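Local coordinates for tRNA (guanine(9)-N1)-methyltransferase (Schizosaccharomyces pombe, PDB 4JWH), which transfers a methyl group from S-adenosyl-L-methionine to N1 of guanosine 9 in cytoplasmic tRNA, leaving S-adenosyl-L-homocysteine, at residues A[183-188]-A[206-211]; A[196-201]-A[233-238]. One frame throughout, in Å; residues are numbered along the deposited sequence.

Interaction 1: A[183-188]-A[206-211]. With SAH (S-adenosyl-L-homocysteine), chain C.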
loop_
_atom_site.group_PDB
_atom_site.type_symbol
_atom_site.label_atom_id
_atom_site.label_comp_id
_atom_site.label_asym_id
_atom_site.label_seq_id
_atom_site.Cartn_x
_atom_site.Cartn_y
_atom_site.Cartn_z
ATOM N N GLU A 183 -3.411 -13.044 11.740
ATOM C CA GLU A 183 -3.383 -14.521 11.747
ATOM C C GLU A 183 -4.765 -15.165 11.562
ATOM O O GLU A 183 -4.932 -16.073 10.725
ATOM C CB GLU A 183 -2.705 -15.040 13.032
ATOM C CG GLU A 183 -2.273 -16.520 12.967
ATOM C CD GLU A 183 -3.408 -17.488 13.310
ATOM O OE1 GLU A 183 -4.318 -17.119 14.091
ATOM O OE2 GLU A 183 -3.384 -18.626 12.784
ATOM N N SER A 184 -5.746 -14.682 12.319
ATOM C CA SER A 184 -7.121 -15.175 12.238
ATOM C C SER A 184 -7.815 -14.850 10.894
ATOM O O SER A 184 -8.773 -15.524 10.514
ATOM C CB SER A 184 -7.942 -14.619 13.399
ATOM O OG SER A 184 -8.446 -13.326 13.065
ATOM N N GLN A 185 -7.315 -13.842 10.181
ATOM C CA GLN A 185 -7.883 -13.439 8.902
ATOM C C GLN A 185 -6.944 -13.760 7.755
ATOM O O GLN A 185 -7.029 -13.146 6.697
ATOM C CB GLN A 185 -8.166 -11.932 8.891
ATOM C CG GLN A 185 -8.964 -11.422 10.075
ATOM C CD GLN A 185 -8.091 -10.881 11.189
ATOM O OE1 GLN A 185 -7.064 -11.459 11.529
ATOM N NE2 GLN A 185 -8.495 -9.759 11.759
ATOM N N LYS A 186 -6.048 -14.720 7.967
ATOM C CA LYS A 186 -5.068 -15.114 6.958
ATOM C C LYS A 186 -5.675 -15.362 5.563
ATOM O O LYS A 186 -5.072 -15.051 4.541
ATOM C CB LYS A 186 -4.275 -16.338 7.433
ATOM N N GLU A 187 -6.878 -15.928 5.548
ATOM C CA GLU A 187 -7.598 -16.260 4.322
ATOM C C GLU A 187 -8.066 -15.004 3.562
ATOM O O GLU A 187 -8.405 -15.069 2.386
ATOM C CB GLU A 187 -8.776 -17.176 4.684
ATOM C CG GLU A 187 -9.738 -16.635 5.774
ATOM C CD GLU A 187 -9.258 -16.817 7.241
ATOM O OE1 GLU A 187 -8.222 -17.468 7.490
ATOM O OE2 GLU A 187 -9.948 -16.298 8.155
ATOM N N LYS A 188 -8.053 -13.863 4.253
ATOM C CA LYS A 188 -8.570 -12.623 3.703
ATOM C C LYS A 188 -7.437 -11.719 3.218
ATOM O O LYS A 188 -7.698 -10.639 2.694
ATOM C CB LYS A 188 -9.438 -11.877 4.725
ATOM C CG LYS A 188 -10.579 -12.710 5.375
ATOM C CD LYS A 188 -11.887 -12.737 4.579
ATOM C CE LYS A 188 -12.927 -13.728 5.218
ATOM N NZ LYS A 188 -13.194 -13.544 6.715
ATOM N N ASP A 206 -14.327 -7.067 2.750
ATOM C CA ASP A 206 -13.911 -7.903 3.889
ATOM C C ASP A 206 -12.437 -8.345 3.785
ATOM O O ASP A 206 -11.930 -9.081 4.658
ATOM C CB ASP A 206 -14.910 -9.068 4.180
ATOM C CG ASP A 206 -14.952 -10.101 3.062
ATOM O OD1 ASP A 206 -15.228 -11.297 3.329
ATOM O OD2 ASP A 206 -14.678 -9.721 1.899
ATOM N N LYS A 207 -11.727 -7.820 2.775
ATOM C CA LYS A 207 -10.342 -8.232 2.550
ATOM C C LYS A 207 -9.276 -7.235 3.045
ATOM O O LYS A 207 -9.556 -6.080 3.409
ATOM C CB LYS A 207 -10.121 -8.587 1.065
ATOM C CG LYS A 207 -11.042 -9.744 0.563
ATOM C CD LYS A 207 -10.586 -11.087 1.087
ATOM C CE LYS A 207 -11.485 -12.208 0.635
ATOM N NZ LYS A 207 -11.603 -12.257 -0.851
ATOM N N ILE A 208 -8.035 -7.703 3.047
ATOM C CA ILE A 208 -6.967 -6.953 3.629
ATOM C C ILE A 208 -5.892 -6.980 2.579
ATOM O O ILE A 208 -5.422 -8.051 2.222
ATOM C CB ILE A 208 -6.512 -7.586 4.963
ATOM C CG1 ILE A 208 -7.680 -7.591 5.970
ATOM C CG2 ILE A 208 -5.302 -6.853 5.501
ATOM C CD1 ILE A 208 -7.412 -8.440 7.205
ATOM N N TYR A 209 -5.545 -5.813 2.046
ATOM C CA TYR A 209 -4.629 -5.736 0.879
ATOM C C TYR A 209 -3.280 -5.298 1.348
ATOM O O TYR A 209 -3.196 -4.353 2.092
ATOM C CB TYR A 209 -5.193 -4.777 -0.201
ATOM C CG TYR A 209 -6.463 -5.377 -0.735
ATOM C CD1 TYR A 209 -6.412 -6.427 -1.653
ATOM C CD2 TYR A 209 -7.708 -4.975 -0.244
ATOM C CE1 TYR A 209 -7.591 -7.029 -2.127
ATOM C CE2 TYR A 209 -8.882 -5.576 -0.694
ATOM C CZ TYR A 209 -8.807 -6.608 -1.629
ATOM O OH TYR A 209 -9.945 -7.209 -2.094
ATOM N N ILE A 210 -2.229 -6.002 0.937
ATOM C CA ILE A 210 -0.874 -5.678 1.383
ATOM C C ILE A 210 -0.087 -5.020 0.256
ATOM O O ILE A 210 -0.087 -5.513 -0.862
ATOM C CB ILE A 210 -0.105 -6.924 1.859
ATOM C CG1 ILE A 210 -0.910 -7.682 2.941
ATOM C CG2 ILE A 210 1.279 -6.545 2.437
ATOM C CD1 ILE A 210 -0.520 -9.162 3.028
ATOM N N ILE A 211 0.589 -3.918 0.576
ATOM C CA ILE A 211 1.582 -3.286 -0.316
ATOM C C ILE A 211 2.976 -3.500 0.280
ATOM O O ILE A 211 3.188 -3.239 1.481
ATOM C CB ILE A 211 1.308 -1.771 -0.488
ATOM C CG1 ILE A 211 -0.158 -1.543 -0.930
ATOM C CG2 ILE A 211 2.326 -1.146 -1.467
ATOM C CD1 ILE A 211 -0.638 -0.097 -0.872
HETATM N N SAH C . 10.496 -5.732 -6.436
HETATM C CA SAH C . 9.563 -5.227 -5.440
HETATM C CB SAH C . 9.293 -3.745 -5.812
HETATM C CG SAH C . 7.878 -3.388 -5.624
HETATM S SD SAH C . 7.196 -1.783 -5.783
HETATM C C SAH C . 8.448 -6.255 -5.301
HETATM O O SAH C . 7.301 -6.035 -5.049
HETATM O OXT SAH C . 8.718 -7.416 -5.383
HETATM C "C5'" SAH C . 6.406 -1.597 -4.235
HETATM C "C4'" SAH C . 5.048 -2.262 -4.036
HETATM O "O4'" SAH C . 4.043 -1.697 -4.821
HETATM C "C3'" SAH C . 4.961 -3.771 -4.294
HETATM O "O3'" SAH C . 5.438 -4.532 -3.222
HETATM C "C2'" SAH C . 3.517 -3.999 -4.577
HETATM O "O2'" SAH C . 2.863 -4.183 -3.363
HETATM C "C1'" SAH C . 3.146 -2.691 -5.225
HETATM N N9 SAH C . 3.035 -2.775 -6.691
HETATM C C8 SAH C . 3.751 -2.119 -7.560
HETATM N N7 SAH C . 3.374 -2.343 -8.791
HETATM C C5 SAH C . 2.355 -3.142 -8.722
HETATM C C6 SAH C . 1.449 -3.798 -9.666
HETATM N N6 SAH C . 1.590 -3.618 -10.953
HETATM N N1 SAH C . 0.506 -4.569 -9.182
HETATM C C2 SAH C . 0.359 -4.754 -7.882
HETATM N N3 SAH C . 1.138 -4.217 -6.978
HETATM C C4 SAH C . 2.133 -3.410 -7.323
#

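Interaction 2: A[196-201]-A[233-238]. With SAH (S-adenosyl-L-homocysteine), chain C.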
loop_
_atom_site.group_PDB
_atom_site.type_symbol
_atom_site.label_atom_id
_atom_site.label_comp_id
_atom_site.label_asym_id
_atom_site.label_seq_id
_atom_site.Cartn_x
_atom_site.Cartn_y
_atom_site.Cartn_z
ATOM N N SER A 196 2.485 -11.237 -9.872
ATOM C CA SER A 196 1.435 -12.233 -9.733
ATOM C C SER A 196 0.908 -12.675 -11.097
ATOM O O SER A 196 0.889 -11.886 -12.039
ATOM C CB SER A 196 0.287 -11.679 -8.906
ATOM O OG SER A 196 -0.651 -12.687 -8.567
ATOM N N ASP A 197 0.506 -13.943 -11.172
ATOM C CA ASP A 197 -0.251 -14.498 -12.300
ATOM C C ASP A 197 -1.714 -14.053 -12.255
ATOM O O ASP A 197 -2.415 -14.147 -13.255
ATOM C CB ASP A 197 -0.252 -16.034 -12.233
ATOM C CG ASP A 197 1.116 -16.636 -12.437
ATOM O OD1 ASP A 197 2.064 -15.905 -12.800
ATOM O OD2 ASP A 197 1.242 -17.867 -12.248
ATOM N N ASN A 198 -2.176 -13.637 -11.073
ATOM C CA ASN A 198 -3.558 -13.233 -10.852
ATOM C C ASN A 198 -3.745 -11.723 -10.962
ATOM O O ASN A 198 -2.805 -10.956 -10.697
ATOM C CB ASN A 198 -4.019 -13.688 -9.473
ATOM C CG ASN A 198 -3.662 -15.138 -9.189
ATOM O OD1 ASN A 198 -3.833 -16.012 -10.055
ATOM N ND2 ASN A 198 -3.154 -15.398 -7.984
ATOM N N THR A 199 -4.956 -11.297 -11.335
ATOM C CA THR A 199 -5.241 -9.864 -11.527
ATOM C C THR A 199 -6.385 -9.425 -10.608
ATOM O O THR A 199 -7.426 -10.057 -10.580
ATOM C CB THR A 199 -5.561 -9.550 -13.004
ATOM O OG1 THR A 199 -4.424 -9.868 -13.807
ATOM C CG2 THR A 199 -5.870 -8.091 -13.201
ATOM N N ILE A 200 -6.177 -8.354 -9.845
ATOM C CA ILE A 200 -7.260 -7.813 -9.028
ATOM C C ILE A 200 -8.230 -7.019 -9.896
ATOM O O ILE A 200 -7.807 -6.275 -10.798
ATOM C CB ILE A 200 -6.753 -7.016 -7.803
ATOM C CG1 ILE A 200 -7.868 -6.918 -6.757
ATOM C CG2 ILE A 200 -6.220 -5.639 -8.174
ATOM C CD1 ILE A 200 -7.361 -6.899 -5.380
ATOM N N THR A 201 -9.522 -7.209 -9.647
ATOM C CA THR A 201 -10.550 -6.571 -10.427
ATOM C C THR A 201 -11.518 -5.767 -9.583
ATOM O O THR A 201 -12.200 -4.891 -10.091
ATOM C CB THR A 201 -11.305 -7.585 -11.268
ATOM O OG1 THR A 201 -11.857 -8.572 -10.408
ATOM C CG2 THR A 201 -10.344 -8.263 -12.271
ATOM N N ILE A 233 -0.328 -17.194 0.967
ATOM C CA ILE A 233 -1.283 -16.081 0.825
ATOM C C ILE A 233 -1.440 -15.742 -0.647
ATOM O O ILE A 233 -0.487 -15.813 -1.421
ATOM C CB ILE A 233 -0.812 -14.796 1.606
ATOM C CG1 ILE A 233 -0.850 -15.019 3.118
ATOM C CG2 ILE A 233 -1.656 -13.558 1.268
ATOM C CD1 ILE A 233 0.090 -14.074 3.847
ATOM N N LYS A 234 -2.644 -15.343 -1.030
ATOM C CA LYS A 234 -2.901 -15.030 -2.421
ATOM C C LYS A 234 -2.325 -13.672 -2.824
ATOM O O LYS A 234 -2.244 -12.749 -2.013
ATOM C CB LYS A 234 -4.400 -15.129 -2.722
ATOM N N THR A 235 -1.898 -13.581 -4.077
ATOM C CA THR A 235 -1.289 -12.388 -4.639
ATOM C C THR A 235 -2.109 -11.988 -5.856
ATOM O O THR A 235 -2.865 -12.799 -6.390
ATOM C CB THR A 235 0.162 -12.651 -5.075
ATOM O OG1 THR A 235 0.186 -13.629 -6.120
ATOM C CG2 THR A 235 1.014 -13.187 -3.891
ATOM N N ALA A 236 -1.954 -10.750 -6.288
ATOM C CA ALA A 236 -2.714 -10.179 -7.399
ATOM C C ALA A 236 -1.983 -8.944 -7.881
ATOM O O ALA A 236 -1.483 -8.136 -7.054
ATOM C CB ALA A 236 -4.112 -9.802 -6.950
ATOM N N LYS A 237 -1.907 -8.779 -9.204
ATOM C CA LYS A 237 -1.404 -7.544 -9.783
ATOM C C LYS A 237 -2.537 -6.625 -10.196
ATOM O O LYS A 237 -3.641 -7.079 -10.479
ATOM C CB LYS A 237 -0.525 -7.831 -10.991
ATOM C CG LYS A 237 -1.291 -8.393 -12.169
ATOM C CD LYS A 237 -0.324 -8.830 -13.224
ATOM C CE LYS A 237 -0.962 -9.872 -14.168
ATOM N NZ LYS A 237 -0.380 -9.532 -15.491
ATOM N N LEU A 238 -2.251 -5.330 -10.241
ATOM C CA LEU A 238 -3.200 -4.330 -10.684
ATOM C C LEU A 238 -3.561 -4.577 -12.158
ATOM O O LEU A 238 -2.699 -5.026 -12.938
ATOM C CB LEU A 238 -2.615 -2.922 -10.524
ATOM C CG LEU A 238 -2.506 -2.390 -9.083
ATOM C CD1 LEU A 238 -1.830 -1.044 -9.068
ATOM C CD2 LEU A 238 -3.885 -2.296 -8.454
HETATM N N SAH C . 10.496 -5.732 -6.436
HETATM C CA SAH C . 9.563 -5.227 -5.440
HETATM C CB SAH C . 9.293 -3.745 -5.812
HETATM C CG SAH C . 7.878 -3.388 -5.624
HETATM S SD SAH C . 7.196 -1.783 -5.783
HETATM C C SAH C . 8.448 -6.255 -5.301
HETATM O O SAH C . 7.301 -6.035 -5.049
HETATM O OXT SAH C . 8.718 -7.416 -5.383
HETATM C "C5'" SAH C . 6.406 -1.597 -4.235
HETATM C "C4'" SAH C . 5.048 -2.262 -4.036
HETATM O "O4'" SAH C . 4.043 -1.697 -4.821
HETATM C "C3'" SAH C . 4.961 -3.771 -4.294
HETATM O "O3'" SAH C . 5.438 -4.532 -3.222
HETATM C "C2'" SAH C . 3.517 -3.999 -4.577
HETATM O "O2'" SAH C . 2.863 -4.183 -3.363
HETATM C "C1'" SAH C . 3.146 -2.691 -5.225
HETATM N N9 SAH C . 3.035 -2.775 -6.691
HETATM C C8 SAH C . 3.751 -2.119 -7.560
HETATM N N7 SAH C . 3.374 -2.343 -8.791
HETATM C C5 SAH C . 2.355 -3.142 -8.722
HETATM C C6 SAH C . 1.449 -3.798 -9.666
HETATM N N6 SAH C . 1.590 -3.618 -10.953
HETATM N N1 SAH C . 0.506 -4.569 -9.182
HETATM C C2 SAH C . 0.359 -4.754 -7.882
HETATM N N3 SAH C . 1.138 -4.217 -6.978
HETATM C C4 SAH C . 2.133 -3.410 -7.323
#

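Interaction 1: A[183-188]-A[206-211]
K188 and I208 begin the pairing of two neighbouring parallel strands, 189-192 and 208-212, of the SPOUT methyltransferase sheet. The backbone N of I208 donates to K188 O over 3.0 Å with an N-H...O angle of 153°. K188 closes a short 3-10 turn, in which its own N bonds to Q185 O, so the chain leaves this turn straight into the sheet. A long, flexible side chain suits its place at the surface. Bent at chi2 (-86°), it lays CB and CD over the backbone oxygen of D206, CD to O 3.7 Å, and crosses the aspartate side chain at about a right angle. K188 NZ is 4.5 Å from D206 OD1, too long for a salt bridge, though the opposite charges probably still attract. From K207, the methylene CD lies alongside K188 O at 3.3 Å, and its CB-CD portion helps to cover that carbonyl. Cutting K188 back to an alanine would remove the chain beyond CB, and is likely to leave the D206 carboxylate without this nearby positive charge and D206 O with less aliphatic cover. Deeper in the contact, the branched I208 sends CD1 to Q185 CB, 4.0 Å away, apolar carbon suiting its buried place. I208 also packs on F182, on L189, and on R105 and V107 of strand 105-109, while its backbone pairs with V190. Farther along the same strand, I211 meets the ligand ribose and helix 254-267.

Interaction 2: A[196-201]-A[233-238]
S196, N198 and T199 run beside T235, A236 and K237 at the edge of the cofactor pocket, where the chain leaves strand 234-236 and reaches the adenine of S-adenosyl-L-homocysteine. The backbones share a single bridge of parallel type, T199 opposite K237: K237 N donates to N198 O (2.8 Å, nearly straight at 172°), and I200 N donates to K237 O (2.9 Å). Two polar side chains extend this pairing. The amide of N198 turns its ND2 to T235 O at 3.1 Å, with the acceptor lying almost in the amide plane, and this in-plane bond helps to hold the rotation of the amide. S196 forms an ST turn, its OG accepting from N198 N, and donates its own hydrogen to T235 OG1 over 2.8 Å; with OG anti to the backbone N (chi1 -170°), the hydroxyl reaches across to the strand. T235 OG1 is in turn hydrogen-bonded to Q225 of helix 223-231. Small hydroxyl residues suit this buried spot, where each bond needs a short reach. On the apolar side, I200 CB packs against A236 CB at 3.9 Å, and I200 CG2 lies beside L238 CD2, their side chains pointing the same way. The K237 methylenes run past S196 O and T199 OG1, CE 3.5 Å from that hydroxyl. Chemically, both backbone groups of K237 are taken up by the loop, and this probably sets the direction of the next peptide: L238 N then donates to SAH N1 at 3.0 Å and 173°, a bond consistent with recognition of adenine, whose N1 carries no hydrogen and can accept.

How the interactions relate
From the N terminus, segment 183-188 comes first and leads into strand 189-192; segment 196-201 follows in the loop beyond it, then 206-211 on strand 208-212, and last 233-238 after helix 223-231. Interaction 1 closes a loop of 17 residues that contains 196-201, and interaction 2 closes one of 31 that contains 206-211, so the two cross rather than nest. Interaction 1 joins the start of strand 208-212 to the turn that leads into its neighbour 189-192, whereas interaction 2 ties the intervening loop to edge strand 234-236. They meet where Y209 CE1 packs on I200 CD1 at 3.3 Å, and both touch the ligand, at ribose and adenine respectively, within one SPOUT-type domain.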